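Local coordinates for protein lipid A deacylase PagL (Pseudomonas aeruginosa, PDB 2ERV) that hydrolyses the ester bond at the 3 position of lipid A in the bacterial outer membrane, releasing a primary fatty acyl chain, at residues A[39-44]-A[62-67]; A[50-55]-A[93-98]. One frame throughout, in Å; residues are numbered along the deposited sequence.

Contact 1 of 2, residues A[39-44]-A[62-67]. With CXE (pentaethylene glycol monodecyl ether), chain D.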
# COMPACT_ATOMS: atom_id res chain seq x y z
N GLY A 39 -1.75 8.13 -11.95
CA GLY A 39 -1.48 7.83 -10.53
C GLY A 39 -2.50 8.38 -9.58
O GLY A 39 -3.55 8.96 -10.00
N TYR A 40 -2.22 8.20 -8.29
CA TYR A 40 -3.11 8.68 -7.24
C TYR A 40 -2.36 8.94 -5.94
O TYR A 40 -1.25 8.40 -5.73
CB TYR A 40 -4.32 7.76 -7.04
CG TYR A 40 -3.98 6.35 -6.59
CD1 TYR A 40 -3.67 5.36 -7.52
CD2 TYR A 40 -3.96 6.02 -5.24
CE1 TYR A 40 -3.38 4.03 -7.10
CE2 TYR A 40 -3.66 4.75 -4.81
CZ TYR A 40 -3.37 3.76 -5.73
OH TYR A 40 -3.11 2.49 -5.27
N TRP A 41 -2.95 9.77 -5.09
CA TRP A 41 -2.39 9.98 -3.78
C TRP A 41 -3.08 8.96 -2.90
O TRP A 41 -4.27 8.85 -2.96
CB TRP A 41 -2.75 11.36 -3.25
CG TRP A 41 -2.16 12.48 -4.03
CD1 TRP A 41 -2.82 13.38 -4.84
CD2 TRP A 41 -0.78 12.84 -4.07
NE1 TRP A 41 -1.92 14.27 -5.38
CE2 TRP A 41 -0.67 13.97 -4.91
CE3 TRP A 41 0.37 12.34 -3.45
CZ2 TRP A 41 0.57 14.60 -5.16
CZ3 TRP A 41 1.60 12.98 -3.68
CH2 TRP A 41 1.68 14.10 -4.53
N ASP A 42 -2.32 8.27 -2.08
CA ASP A 42 -2.89 7.19 -1.28
C ASP A 42 -2.61 7.42 0.23
O ASP A 42 -1.45 7.52 0.65
CB ASP A 42 -2.31 5.85 -1.73
CG ASP A 42 -3.16 4.67 -1.26
OD1 ASP A 42 -4.40 4.79 -1.30
OD2 ASP A 42 -2.71 3.59 -0.85
N ALA A 43 -3.68 7.52 1.01
CA ALA A 43 -3.61 7.62 2.48
C ALA A 43 -4.07 6.27 3.09
O ALA A 43 -5.09 5.71 2.66
CB ALA A 43 -4.49 8.76 2.98
N GLY A 44 -3.31 5.76 4.05
CA GLY A 44 -3.58 4.42 4.56
C GLY A 44 -3.55 4.39 6.08
O GLY A 44 -2.69 5.02 6.72
N PHE A 62 1.23 7.80 3.77
CA PHE A 62 0.81 8.60 2.67
C PHE A 62 1.83 8.48 1.53
O PHE A 62 3.02 8.62 1.76
CB PHE A 62 0.70 10.07 3.09
CG PHE A 62 0.23 10.94 1.98
CD1 PHE A 62 -1.12 11.06 1.71
CD2 PHE A 62 1.15 11.60 1.17
CE1 PHE A 62 -1.56 11.83 0.65
CE2 PHE A 62 0.71 12.38 0.12
CZ PHE A 62 -0.64 12.51 -0.12
N ALA A 63 1.35 8.22 0.31
CA ALA A 63 2.23 7.98 -0.85
C ALA A 63 1.63 8.48 -2.14
O ALA A 63 0.40 8.33 -2.35
CB ALA A 63 2.56 6.44 -0.99
N PRO A 64 2.47 9.08 -3.01
CA PRO A 64 2.11 9.17 -4.42
C PRO A 64 2.28 7.77 -4.98
O PRO A 64 3.26 7.07 -4.64
CB PRO A 64 3.16 10.14 -5.02
CG PRO A 64 4.36 10.11 -4.04
CD PRO A 64 3.79 9.68 -2.73
N VAL A 65 1.32 7.32 -5.77
CA VAL A 65 1.38 5.99 -6.37
C VAL A 65 1.19 6.13 -7.89
O VAL A 65 0.14 6.60 -8.34
CB VAL A 65 0.25 5.05 -5.81
CG1 VAL A 65 0.34 3.65 -6.40
CG2 VAL A 65 0.31 4.99 -4.23
N PHE A 66 2.17 5.69 -8.66
CA PHE A 66 2.09 5.70 -10.13
C PHE A 66 1.37 4.45 -10.59
O PHE A 66 1.53 3.40 -10.00
CB PHE A 66 3.51 5.71 -10.74
CG PHE A 66 4.18 7.07 -10.61
CD1 PHE A 66 3.98 8.06 -11.58
CD2 PHE A 66 4.94 7.37 -9.48
CE1 PHE A 66 4.56 9.32 -11.44
CE2 PHE A 66 5.54 8.63 -9.34
CZ PHE A 66 5.34 9.59 -10.32
N VAL A 67 0.61 4.58 -11.67
CA VAL A 67 -0.18 3.45 -12.15
C VAL A 67 0.02 3.37 -13.61
O VAL A 67 -0.14 4.38 -14.31
CB VAL A 67 -1.70 3.70 -11.86
CG1 VAL A 67 -2.61 2.64 -12.51
CG2 VAL A 67 -1.94 3.72 -10.33
C15 CXE D . -1.23 16.31 -10.16
C16 CXE D . -0.12 15.26 -10.17
O17 CXE D . 0.53 15.20 -8.90
C18 CXE D . 1.95 15.24 -9.00
C19 CXE D . 2.54 13.86 -8.72
O20 CXE D . 3.67 13.94 -7.83
C21 CXE D . 4.68 12.99 -8.14
C22 CXE D . 5.79 13.09 -7.12
O23 CXE D . 6.39 11.81 -6.92
C24 CXE D . 7.37 11.88 -5.89
C25 CXE D . 8.29 10.66 -5.92
O26 CXE D . 9.05 10.67 -4.71

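Contact 2 of 2, residues A[50-55]-A[93-98]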
# COMPACT_ATOMS: atom_id res chain seq x y z
N GLY A 50 -0.10 -8.30 16.51
CA GLY A 50 1.10 -8.36 17.35
C GLY A 50 1.90 -9.60 17.03
O GLY A 50 1.43 -10.49 16.34
N GLY A 51 3.12 -9.67 17.54
CA GLY A 51 3.96 -10.84 17.34
C GLY A 51 4.91 -10.87 18.53
O GLY A 51 4.57 -10.38 19.59
N ASP A 52 6.13 -11.34 18.36
CA ASP A 52 6.95 -11.40 19.55
C ASP A 52 7.67 -10.10 19.94
O ASP A 52 8.22 -10.02 21.06
CB ASP A 52 7.82 -12.64 19.55
CG ASP A 52 8.84 -12.64 18.48
OD1 ASP A 52 9.34 -11.53 18.13
OD2 ASP A 52 9.24 -13.70 17.94
N GLU A 53 7.64 -9.08 19.07
CA GLU A 53 8.19 -7.76 19.46
C GLU A 53 7.24 -6.70 20.00
O GLU A 53 7.60 -5.99 20.96
CB GLU A 53 9.04 -7.16 18.36
CG GLU A 53 10.26 -7.98 18.08
CD GLU A 53 11.40 -7.65 19.03
OE1 GLU A 53 11.22 -6.88 19.99
OE2 GLU A 53 12.48 -8.16 18.78
N GLY A 54 6.09 -6.51 19.32
CA GLY A 54 5.01 -5.65 19.80
C GLY A 54 3.67 -6.37 19.89
O GLY A 54 3.45 -7.42 19.22
N ALA A 55 2.77 -5.87 20.76
CA ALA A 55 1.35 -6.23 20.67
C ALA A 55 0.89 -5.53 19.39
O ALA A 55 1.74 -5.06 18.60
CB ALA A 55 0.56 -5.73 21.90
N VAL A 93 6.89 -3.91 15.92
CA VAL A 93 5.64 -4.25 15.24
C VAL A 93 5.78 -5.71 14.83
O VAL A 93 6.82 -6.10 14.28
CB VAL A 93 5.45 -3.38 13.96
CG1 VAL A 93 4.12 -3.65 13.26
CG2 VAL A 93 5.55 -1.86 14.31
N GLY A 94 4.76 -6.50 15.11
CA GLY A 94 4.79 -7.91 14.81
C GLY A 94 6.01 -8.52 15.47
O GLY A 94 6.25 -8.27 16.65
N ASP A 95 6.79 -9.26 14.69
CA ASP A 95 8.04 -9.84 15.18
C ASP A 95 9.23 -8.91 14.94
O ASP A 95 10.36 -9.34 15.08
CB ASP A 95 8.34 -11.16 14.45
CG ASP A 95 7.43 -12.30 14.83
OD1 ASP A 95 6.62 -12.22 15.80
OD2 ASP A 95 7.46 -13.36 14.17
N GLN A 96 9.00 -7.64 14.57
CA GLN A 96 10.07 -6.79 14.00
C GLN A 96 10.43 -5.60 14.89
O GLN A 96 9.56 -4.95 15.42
CB GLN A 96 9.68 -6.24 12.62
CG GLN A 96 9.22 -7.29 11.56
CD GLN A 96 10.24 -8.40 11.33
OE1 GLN A 96 10.04 -9.51 11.81
NE2 GLN A 96 11.30 -8.12 10.57
N ASN A 97 11.72 -5.31 15.03
CA ASN A 97 12.15 -4.06 15.67
C ASN A 97 12.53 -3.11 14.58
O ASN A 97 13.59 -3.27 13.95
CB ASN A 97 13.29 -4.32 16.64
CG ASN A 97 13.72 -3.06 17.41
OD1 ASN A 97 13.31 -1.95 17.12
ND2 ASN A 97 14.61 -3.26 18.35
N LEU A 98 11.65 -2.17 14.29
CA LEU A 98 11.87 -1.20 13.22
C LEU A 98 12.91 -0.13 13.53
O LEU A 98 13.41 0.55 12.62
CB LEU A 98 10.56 -0.51 12.88
CG LEU A 98 9.39 -1.41 12.47
CD1 LEU A 98 8.22 -0.53 12.19
CD2 LEU A 98 9.83 -2.16 11.22
O HOH W 1 2.25 -5.25 16.01

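Contact 1 of 2, residues A[39-44]-A[62-67]
With chi1 at 62°, CG of Tyr40 sits between its own backbone N and carbonyl carbon, a rotation that lays the phenol alongside Val65, whose CB stands over one ring face, 3.9 Å from the ring centroid, in a CH-pi contact. Val67 completes the grip from the ring edge, its CG2 3.6 Å from Tyr40 CE1. On the other face of the sheet, Trp41 turns CG away from its carbonyl carbon (chi1 -65°), bringing CE3 within 3.5 Å of Phe62 CZ. The two rings are nearly parallel, at 16°, but so strongly offset that little of one lies over the other. Trp41 CZ3 also rests on Pro64 CB, at 3.5 Å. Paired backbone bonds tie Tyr40 to Val65 and Asp42 to Ala63, the shortest running 2.7 Å from Asp42 N to Ala63 O. This is one hairpin of the antiparallel outer-membrane barrel. A bound detergent follows its aromatic face, with ether O17 3.8 Å from Trp41 CZ2. On the opposite face Asp42 forms salt bridges with Arg18 and Arg107, and Tyr40 OH hydrogen-bonds Glu80. This is consistent with a ring-bearing face meeting lipid and an apolar-packed inner face where arginines probably keep Asp42 ionised.

Contact 2 of 2, residues A[50-55]-A[93-98]
Gly94 O reaches into the bend of residues 50-55, where two successive amides grip it: Glu53 N at 2.9 Å and Gly54 N at 3.2 Å, both in the plane of the carbonyl. The acceptor belongs to a type II' turn from Val93 to Gln96, in which Gly94 takes the first corner. The facing loop is closed by its own bond from Gly51 N to Gly54 O, which probably helps to orient the amides around the Gly94 oxygen. Beside them a water bridges Ala55 O (2.6 Å) and Gly94 N (2.9 Å), accepting from the latter. Gly94 and Asp95 form the two-residue loop of a tight beta hairpin, with Val93 and Gln96 exchanging backbone bonds. The hairpin meets, at one end of the barrel, the loop that connects strands 35-48 and 57-70. Among the side chains, Asp95 carries most of the polar contact. Its OD1 accepts a straight bond from Asp52 N (2.8 Å, 165° at the hydrogen), which arrives on the anti side of the carboxylate, 19° out of its plane. The Asp52 carboxylate stacks against that of Asp95 with planes 16° apart and the two OD1 atoms 3.6 Å from each other. If both are ionised they should repel, a cost that the Asp52 amide probably offsets in part. Glu53 lies over the turn, its CG 3.3 Å from Asp95 O, while its bent chain carries OE1 to a salt bridge with Arg92. Gln96 NE2 bonds Gly138 O, and the Gln96 side chain lies about 6 Å from that of the charge-relay residue Glu140.

Overall arrangement
The two contacts illustrate how place in a barrel sets the chemistry of a contact. Contact 1 is largely buried in the wall, whereas contact 2 is a surface contact at one end, its centre about 19 Å from that of the chain against 8 Å for contact 1. They share one hairpin: contact 1 pairs its strands, and residues 50-55 form the loop between those strands, here meeting the Val93-Gln96 turn. Strand pairing in contact 1 sets Trp41, Phe62 and Pro64 on one face, and Asp42 and Tyr40 among apolar side chains on the other. Contact 2 lacks such pairing across its segments and relies on converging amides, a water and carboxylates. The centres lie about 26 Å apart.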